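Local coordinates for protein putative alcohol dehydrogenase (Sinorhizobium meliloti, PDB 4J6F) that probably catalyses the NAD(P)-dependent oxidation or reduction of a small alcohol or carbonyl substrate as a medium-chain dehydrogenase/reductase, at residues A[191-195]-A[219-225]; A[294-300]-A[321-326]. One frame throughout, in Å; residues are numbered along the deposited sequence.

Overall arrangement
Both contacts lie in one medium-chain dehydrogenase chain, and both segments of contact 1 precede those of contact 2 in the sequence. Contact 1 is a buried helix pair, 189-201 with 218-229, with its centre about 8 Å from the centre of the chain. Contact 2, about 25 Å from that centre, joins strands 299-302 and 324-327 of the parallel sheet ordered 253-256, 233-238, 209-212, 277-280, 299-302, 324-327, the last being outermost within the chain. The centres of the two contacts are about 20 Å apart and their nearest atoms about 10 Å. Contact 1 thus packs helices in the interior, whereas contact 2 carries the sheet to the second subunit.

Contact 1. Residues A[191-195]-A[219-225]; sequences AYLTG and VGSAIIQ
The methyl group of A222 sits over one face of the Y192 ring, making a CH-pi contact between the two helices. CB of A222 lies 3.3 Å from the centroid of the Y192 ring and almost exactly on its normal, nearly equidistant from all six ring carbons. At the edge of the same ring, close to its plane, Q225 NE2 approaches Y192 OH at 3.0 Å. The N-H...O angle of 126° marks this hydrogen bond as weak, and the amide of Q225 stands almost upright to the ring. The other end of that amide is engaged as well, Q225 OE1 accepting from the backbone N of R349. Y192 reaches across because its CG lies anti to the carbonyl carbon (chi1 -70°), which carries the ring over the neighbouring helix. With Y192 cut back to an alanine, the A222 methyl is likely to lose its aromatic cover and Q225 NE2 its hydroxyl partner.

Helix 218-229 follows strand 209-212 of the parallel Rossmann-type sheet, consistent with the nucleotide-binding fold of this family, and packs on helix 189-201. The short axes approach to 8.3 Å and cross at -58°, consistent with the small residues A191, G195 and A222 at the interface. G195 CA lies 3.8 Å from I223 CG1, while A191 CB meets V219 CG2 at 3.9 Å. In V219 the two methyls divide the work, CG2 facing A191 and CG1 running toward the backbone N of G195. Further out, F188 packs edge-to-face with Y192, whose side chain also touches L339, I348 and L351, while M198 covers V219 and I223.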
ATOM      1  N   ALA A 191     -17.081   7.009 -12.257  1.00 27.65           N
ATOM      2  CA  ALA A 191     -16.361   7.706 -11.187  1.00 27.06           C
ATOM      3  C   ALA A 191     -16.820   7.339  -9.768  1.00 26.97           C
ATOM      4  O   ALA A 191     -15.980   7.248  -8.866  1.00 26.41           O
ATOM      5  CB  ALA A 191     -16.370   9.208 -11.389  1.00 27.00           C
ATOM      6  N   TYR A 192     -18.125   7.115  -9.572  1.00 26.25           N
ATOM      7  CA  TYR A 192     -18.650   6.838  -8.226  1.00 26.92           C
ATOM      8  C   TYR A 192     -18.415   5.389  -7.797  1.00 27.90           C
ATOM      9  O   TYR A 192     -18.194   5.115  -6.613  1.00 29.24           O
ATOM     10  CB  TYR A 192     -20.118   7.276  -8.063  1.00 27.40           C
ATOM     11  CG  TYR A 192     -20.289   8.797  -8.046  1.00 29.74           C
ATOM     12  CD1 TYR A 192     -20.029   9.560  -9.189  1.00 29.99           C
ATOM     13  CD2 TYR A 192     -20.694   9.473  -6.891  1.00 29.32           C
ATOM     14  CE1 TYR A 192     -20.165  10.935  -9.183  1.00 30.05           C
ATOM     15  CE2 TYR A 192     -20.838  10.855  -6.882  1.00 29.23           C
ATOM     16  CZ  TYR A 192     -20.569  11.580  -8.031  1.00 30.86           C
ATOM     17  OH  TYR A 192     -20.688  12.959  -8.063  1.00 33.72           O
ATOM     18  N   LEU A 193     -18.424   4.466  -8.750  1.00 26.27           N
ATOM     19  CA  LEU A 193     -18.026   3.111  -8.437  1.00 27.25           C
ATOM     20  C   LEU A 193     -16.558   3.124  -8.030  1.00 29.39           C
ATOM     21  O   LEU A 193     -16.199   2.563  -6.981  1.00 29.73           O
ATOM     22  CB  LEU A 193     -18.238   2.179  -9.628  1.00 27.08           C
ATOM     23  CG  LEU A 193     -17.958   0.698  -9.371  1.00 27.40           C
ATOM     24  CD1 LEU A 193     -18.786   0.161  -8.214  1.00 26.67           C
ATOM     25  CD2 LEU A 193     -18.238  -0.107 -10.629  1.00 28.99           C
ATOM     26  N   THR A 194     -15.728   3.777  -8.857  1.00 28.01           N
ATOM     27  CA  THR A 194     -14.293   3.923  -8.597  1.00 27.55           C
ATOM     28  C   THR A 194     -14.029   4.614  -7.255  1.00 28.41           C
ATOM     29  O   THR A 194     -13.274   4.104  -6.425  1.00 29.52           O
ATOM     30  CB  THR A 194     -13.584   4.632  -9.771  1.00 28.56           C
ATOM     31  OG1 THR A 194     -13.677   3.800 -10.922  1.00 31.14           O
ATOM     32  CG2 THR A 194     -12.114   4.846  -9.504  1.00 26.99           C
ATOM     33  N   GLY A 195     -14.664   5.760  -7.040  1.00 28.72           N
ATOM     34  CA  GLY A 195     -14.691   6.398  -5.724  1.00 29.49           C
ATOM     35  C   GLY A 195     -15.010   5.457  -4.570  1.00 29.81           C
ATOM     36  O   GLY A 195     -14.221   5.354  -3.633  1.00 32.23           O
ATOM     37  N   VAL A 219     -13.802  11.712 -10.232  1.00 29.94           N
ATOM     38  CA  VAL A 219     -13.607  10.872  -9.063  1.00 28.81           C
ATOM     39  C   VAL A 219     -13.461  11.704  -7.791  1.00 29.75           C
ATOM     40  O   VAL A 219     -14.042  11.363  -6.759  1.00 31.61           O
ATOM     41  CB  VAL A 219     -12.397   9.944  -9.259  1.00 26.47           C
ATOM     42  CG1 VAL A 219     -12.267   9.011  -8.068  1.00 29.02           C
ATOM     43  CG2 VAL A 219     -12.540   9.155 -10.556  1.00 23.14           C
ATOM     44  N   GLY A 220     -12.705  12.801  -7.881  1.00 29.10           N
ATOM     45  CA  GLY A 220     -12.481  13.713  -6.760  1.00 27.43           C
ATOM     46  C   GLY A 220     -13.786  14.104  -6.123  1.00 28.48           C
ATOM     47  O   GLY A 220     -14.016  13.845  -4.943  1.00 28.90           O
ATOM     48  N   SER A 221     -14.660  14.693  -6.931  1.00 30.27           N
ATOM     49  CA  SER A 221     -15.962  15.155  -6.474  1.00 31.69           C
ATOM     50  C   SER A 221     -16.749  14.029  -5.859  1.00 31.22           C
ATOM     51  O   SER A 221     -17.406  14.219  -4.840  1.00 33.61           O
ATOM     52  CB  SER A 221     -16.747  15.739  -7.635  1.00 34.68           C
ATOM     53  OG  SER A 221     -16.125  16.930  -8.065  1.00 39.28           O
ATOM     54  N   ALA A 222     -16.675  12.855  -6.477  1.00 27.82           N
ATOM     55  CA  ALA A 222     -17.472  11.738  -6.035  1.00 27.66           C
ATOM     56  C   ALA A 222     -17.017  11.360  -4.650  1.00 27.78           C
ATOM     57  O   ALA A 222     -17.831  11.165  -3.750  1.00 30.53           O
ATOM     58  CB  ALA A 222     -17.323  10.564  -6.988  1.00 28.38           C
ATOM     59  N   ILE A 223     -15.707  11.287  -4.472  1.00 25.47           N
ATOM     60  CA  ILE A 223     -15.173  10.898  -3.196  1.00 25.93           C
ATOM     61  C   ILE A 223     -15.615  11.849  -2.100  1.00 29.11           C
ATOM     62  O   ILE A 223     -15.929  11.402  -0.999  1.00 31.99           O
ATOM     63  CB  ILE A 223     -13.657  10.739  -3.243  1.00 24.81           C
ATOM     64  CG1 ILE A 223     -13.348   9.351  -3.755  1.00 23.52           C
ATOM     65  CG2 ILE A 223     -13.055  10.892  -1.855  1.00 26.01           C
ATOM     66  CD1 ILE A 223     -11.961   9.231  -4.288  1.00 24.38           C
ATOM     67  N   ILE A 224     -15.669  13.142  -2.406  1.00 29.27           N
ATOM     68  CA  ILE A 224     -16.174  14.123  -1.448  1.00 32.03           C
ATOM     69  C   ILE A 224     -17.608  13.790  -1.009  1.00 32.47           C
ATOM     70  O   ILE A 224     -17.915  13.777   0.189  1.00 35.03           O
ATOM     71  CB  ILE A 224     -16.060  15.559  -2.000  1.00 34.53           C
ATOM     72  CG1 ILE A 224     -14.580  15.894  -2.198  1.00 34.89           C
ATOM     73  CG2 ILE A 224     -16.745  16.576  -1.075  1.00 34.35           C
ATOM     74  CD1 ILE A 224     -14.328  17.207  -2.899  1.00 35.39           C
ATOM     75  N   GLN A 225     -18.467  13.493  -1.972  1.00 30.47           N
ATOM     76  CA  GLN A 225     -19.837  13.088  -1.662  1.00 30.12           C
ATOM     77  C   GLN A 225     -19.869  11.743  -0.941  1.00 29.27           C
ATOM     78  O   GLN A 225     -20.507  11.612   0.115  1.00 30.63           O
ATOM     79  CB  GLN A 225     -20.714  13.045  -2.915  1.00 28.35           C
ATOM     80  CG  GLN A 225     -20.999  14.394  -3.551  1.00 27.98           C
ATOM     81  CD  GLN A 225     -22.261  14.355  -4.380  1.00 30.02           C
ATOM     82  OE1 GLN A 225     -23.369  14.517  -3.846  1.00 31.51           O
ATOM     83  NE2 GLN A 225     -22.116  14.122  -5.690  1.00 29.65           N
TER

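Contact 2. Residues A[294-300]-A[321-326]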
ATOM      1  N   LEU A 294       0.159  12.736   5.466  1.00 29.56           N
ATOM      2  CA  LEU A 294      -0.524  11.573   5.985  1.00 27.96           C
ATOM      3  C   LEU A 294       0.000  11.199   7.378  1.00 29.66           C
ATOM      4  O   LEU A 294       1.216  11.133   7.594  1.00 30.32           O
ATOM      5  CB  LEU A 294      -0.321  10.426   4.998  1.00 25.94           C
ATOM      6  CG  LEU A 294      -1.259   9.230   5.056  1.00 27.01           C
ATOM      7  CD1 LEU A 294      -2.713   9.673   5.155  1.00 27.13           C
ATOM      8  CD2 LEU A 294      -1.039   8.367   3.824  1.00 27.80           C
ATOM      9  N   ARG A 295      -0.916  10.968   8.322  1.00 30.36           N
ATOM     10  CA  ARG A 295      -0.546  10.597   9.698  1.00 31.25           C
ATOM     11  C   ARG A 295       0.087   9.220   9.684  1.00 32.35           C
ATOM     12  O   ARG A 295      -0.227   8.410   8.802  1.00 31.30           O
ATOM     13  CB  ARG A 295      -1.768  10.577  10.621  1.00 31.04           C
ATOM     14  CG  ARG A 295      -2.603   9.315  10.505  1.00 31.86           C
ATOM     15  CD  ARG A 295      -3.916   9.436  11.238  1.00 35.27           C
ATOM     16  NE  ARG A 295      -3.686   9.449  12.672  1.00 40.21           N
ATOM     17  CZ  ARG A 295      -4.541   9.920  13.574  1.00 42.08           C
ATOM     18  NH1 ARG A 295      -4.214   9.889  14.855  1.00 39.70           N
ATOM     19  NH2 ARG A 295      -5.708  10.435  13.200  1.00 44.98           N
ATOM     20  N   PRO A 296       0.970   8.938  10.664  1.00 33.07           N
ATOM     21  CA  PRO A 296       1.559   7.589  10.735  1.00 32.37           C
ATOM     22  C   PRO A 296       0.466   6.526  10.875  1.00 31.79           C
ATOM     23  O   PRO A 296      -0.514   6.763  11.566  1.00 33.28           O
ATOM     24  CB  PRO A 296       2.439   7.652  11.990  1.00 32.65           C
ATOM     25  CG  PRO A 296       2.692   9.110  12.221  1.00 33.05           C
ATOM     26  CD  PRO A 296       1.454   9.815  11.745  1.00 32.69           C
ATOM     27  N   GLU A 297       0.628   5.384  10.206  1.00 32.25           N
ATOM     28  CA  GLU A 297      -0.413   4.333  10.109  1.00 32.33           C
ATOM     29  C   GLU A 297      -1.600   4.742   9.237  1.00 33.92           C
ATOM     30  O   GLU A 297      -2.629   4.068   9.224  1.00 35.73           O
ATOM     31  CB  GLU A 297      -0.887   3.868  11.484  1.00 33.19           C
ATOM     32  CG  GLU A 297       0.248   3.285  12.312  1.00 42.37           C
ATOM     33  CD  GLU A 297      -0.188   2.729  13.657  1.00 49.14           C
ATOM     34  OE1 GLU A 297       0.052   1.521  13.911  1.00 45.99           O
ATOM     35  OE2 GLU A 297      -0.760   3.504  14.459  1.00 55.43           O
ATOM     36  N   GLY A 298      -1.443   5.853   8.516  1.00 31.91           N
ATOM     37  CA  GLY A 298      -2.462   6.352   7.609  1.00 30.60           C
ATOM     38  C   GLY A 298      -2.424   5.600   6.298  1.00 31.89           C
ATOM     39  O   GLY A 298      -1.483   4.855   6.027  1.00 34.75           O
ATOM     40  N   ARG A 299      -3.492   5.764   5.522  1.00 31.39           N
ATOM     41  CA  ARG A 299      -3.719   5.031   4.286  1.00 28.92           C
ATOM     42  C   ARG A 299      -3.863   5.938   3.072  1.00 30.53           C
ATOM     43  O   ARG A 299      -4.581   6.919   3.101  1.00 30.04           O
ATOM     44  CB  ARG A 299      -4.966   4.167   4.408  1.00 25.63           C
ATOM     45  CG  ARG A 299      -4.919   3.174   5.537  1.00 25.17           C
ATOM     46  CD  ARG A 299      -5.558   3.742   6.774  1.00 27.92           C
ATOM     47  NE  ARG A 299      -7.005   3.748   6.670  1.00 30.63           N
ATOM     48  CZ  ARG A 299      -7.802   4.391   7.507  1.00 29.64           C
ATOM     49  NH1 ARG A 299      -7.284   5.076   8.502  1.00 30.15           N
ATOM     50  NH2 ARG A 299      -9.104   4.351   7.348  1.00 29.06           N
ATOM     51  N   TYR A 300      -3.165   5.580   2.004  1.00 29.30           N
ATOM     52  CA  TYR A 300      -3.155   6.338   0.783  1.00 27.27           C
ATOM     53  C   TYR A 300      -3.903   5.485  -0.225  1.00 27.12           C
ATOM     54  O   TYR A 300      -3.766   4.256  -0.236  1.00 30.08           O
ATOM     55  CB  TYR A 300      -1.695   6.561   0.354  1.00 28.70           C
ATOM     56  CG  TYR A 300      -1.521   7.081  -1.053  1.00 30.20           C
ATOM     57  CD1 TYR A 300      -1.511   6.200  -2.145  1.00 30.79           C
ATOM     58  CD2 TYR A 300      -1.381   8.446  -1.301  1.00 30.65           C
ATOM     59  CE1 TYR A 300      -1.371   6.664  -3.439  1.00 31.18           C
ATOM     60  CE2 TYR A 300      -1.230   8.921  -2.600  1.00 32.53           C
ATOM     61  CZ  TYR A 300      -1.233   8.026  -3.665  1.00 32.77           C
ATOM     62  OH  TYR A 300      -1.088   8.479  -4.959  1.00 33.53           O
ATOM     63  N   LYS A 321       6.767   5.369   8.684  1.00 29.58           N
ATOM     64  CA  LYS A 321       5.474   5.905   9.041  1.00 28.00           C
ATOM     65  C   LYS A 321       4.381   4.839   9.143  1.00 28.63           C
ATOM     66  O   LYS A 321       3.234   5.164   9.434  1.00 32.25           O
ATOM     67  CB  LYS A 321       5.068   6.956   8.029  1.00 26.75           C
ATOM     68  CG  LYS A 321       5.795   8.275   8.126  1.00 26.90           C
ATOM     69  CD  LYS A 321       4.708   9.320   8.145  1.00 30.09           C
ATOM     70  CE  LYS A 321       5.108  10.601   7.468  1.00 32.71           C
ATOM     71  NZ  LYS A 321       3.837  11.355   7.341  1.00 34.64           N
ATOM     72  N   GLN A 322       4.724   3.577   8.899  1.00 26.76           N
ATOM     73  CA  GLN A 322       3.754   2.471   8.930  1.00 25.68           C
ATOM     74  C   GLN A 322       2.601   2.650   7.940  1.00 25.50           C
ATOM     75  O   GLN A 322       1.480   2.229   8.244  1.00 28.03           O
ATOM     76  CB  GLN A 322       3.138   2.296  10.329  1.00 26.28           C
ATOM     77  CG  GLN A 322       4.082   2.381  11.511  1.00 28.23           C
ATOM     78  CD  GLN A 322       4.949   1.149  11.667  1.00 30.26           C
ATOM     79  OE1 GLN A 322       4.759   0.152  10.977  1.00 31.93           O
ATOM     80  NE2 GLN A 322       5.912   1.215  12.577  1.00 30.66           N
ATOM     81  N   LEU A 323       2.862   3.259   6.779  1.00 23.07           N
ATOM     82  CA  LEU A 323       1.804   3.602   5.803  1.00 21.41           C
ATOM     83  C   LEU A 323       1.286   2.425   4.986  1.00 22.48           C
ATOM     84  O   LEU A 323       1.968   1.410   4.860  1.00 22.68           O
ATOM     85  CB  LEU A 323       2.271   4.718   4.856  1.00 19.86           C
ATOM     86  CG  LEU A 323       2.695   6.048   5.494  1.00 19.95           C
ATOM     87  CD1 LEU A 323       2.981   7.114   4.449  1.00 19.32           C
ATOM     88  CD2 LEU A 323       1.646   6.551   6.485  1.00 20.67           C
ATOM     89  N   GLU A 324       0.064   2.557   4.464  1.00 24.65           N
ATOM     90  CA  GLU A 324      -0.453   1.667   3.417  1.00 26.31           C
ATOM     91  C   GLU A 324      -0.732   2.495   2.188  1.00 28.21           C
ATOM     92  O   GLU A 324      -1.344   3.570   2.276  1.00 28.78           O
ATOM     93  CB  GLU A 324      -1.771   1.022   3.809  1.00 27.63           C
ATOM     94  CG  GLU A 324      -1.805   0.399   5.183  1.00 30.98           C
ATOM     95  CD  GLU A 324      -3.198  -0.057   5.570  1.00 34.09           C
ATOM     96  OE1 GLU A 324      -3.988  -0.426   4.665  1.00 34.88           O
ATOM     97  OE2 GLU A 324      -3.504  -0.051   6.787  1.00 33.78           O
ATOM     98  N   LEU A 325      -0.301   1.985   1.042  1.00 28.49           N
ATOM     99  CA  LEU A 325      -0.666   2.553  -0.249  1.00 27.33           C
ATOM    100  C   LEU A 325      -1.559   1.564  -0.959  1.00 25.90           C
ATOM    101  O   LEU A 325      -1.238   0.375  -1.003  1.00 24.83           O
ATOM    102  CB  LEU A 325       0.580   2.774  -1.090  1.00 27.83           C
ATOM    103  CG  LEU A 325       1.209   4.153  -1.038  1.00 28.60           C
ATOM    104  CD1 LEU A 325       1.548   4.556   0.382  1.00 29.66           C
ATOM    105  CD2 LEU A 325       2.439   4.161  -1.922  1.00 27.28           C
ATOM    106  N   HIS A 326      -2.679   2.045  -1.499  1.00 26.08           N
ATOM    107  CA  HIS A 326      -3.629   1.188  -2.208  1.00 25.57           C
ATOM    108  C   HIS A 326      -3.896   1.713  -3.585  1.00 25.91           C
ATOM    109  O   HIS A 326      -4.205   2.890  -3.758  1.00 28.15           O
ATOM    110  CB  HIS A 326      -4.964   1.122  -1.477  1.00 28.12           C
ATOM    111  CG  HIS A 326      -4.897   0.407  -0.168  1.00 30.01           C
ATOM    112  ND1 HIS A 326      -4.763  -0.962  -0.075  1.00 31.38           N
ATOM    113  CD2 HIS A 326      -4.943   0.869   1.102  1.00 29.12           C
ATOM    114  CE1 HIS A 326      -4.727  -1.313   1.198  1.00 30.88           C
ATOM    115  NE2 HIS A 326      -4.832  -0.221   1.932  1.00 31.03           N
TER
HETATM  116  O   HOH W   1      -2.629   1.520   9.067  1.00 23.16           O
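K321 and L294 meet through a hydrogen bond from NZ of K321 to O of L294, 2.6 Å long. The lysine chain bends at chi2 and chi3 (-129° and -147°) to bring NZ there, and the same amine also bonds to the carbonyls of L291 and K292, so it closes off the end of helix 287-293. In the type II turn from R295 to G298, E297 N donates to K321 O at 2.7 Å. Parallel pairing then follows, G298 O accepting from E324 N at 3.2 Å. E324 O receives Y300 N at 2.7 Å. Y300 O in turn takes H326 N, a donor tilted from the carbonyl plane.

One side of the strands is polar. E324 OE1 uses its anti lone pair for H326 NE2, while OE2 receives a water that also donates to E297 O. R299 lies alongside E324, with R299 CG 3.7 Å from E324 CD. On the other side Y300 CD1 packs on L325 CG at 3.6 Å. Beyond the two segments, E324 OE2 has a salt bridge to R203, the R299 guanidinium is bound by E208 and by A202 O, and the Y300 hydroxyl bonds to D280. Residues 324-326 also form an antiparallel ladder with a strand of the second subunit, an edge-strand pairing that continues the Rossmann-type sheet across the subunit interface, as in related medium-chain dehydrogenases.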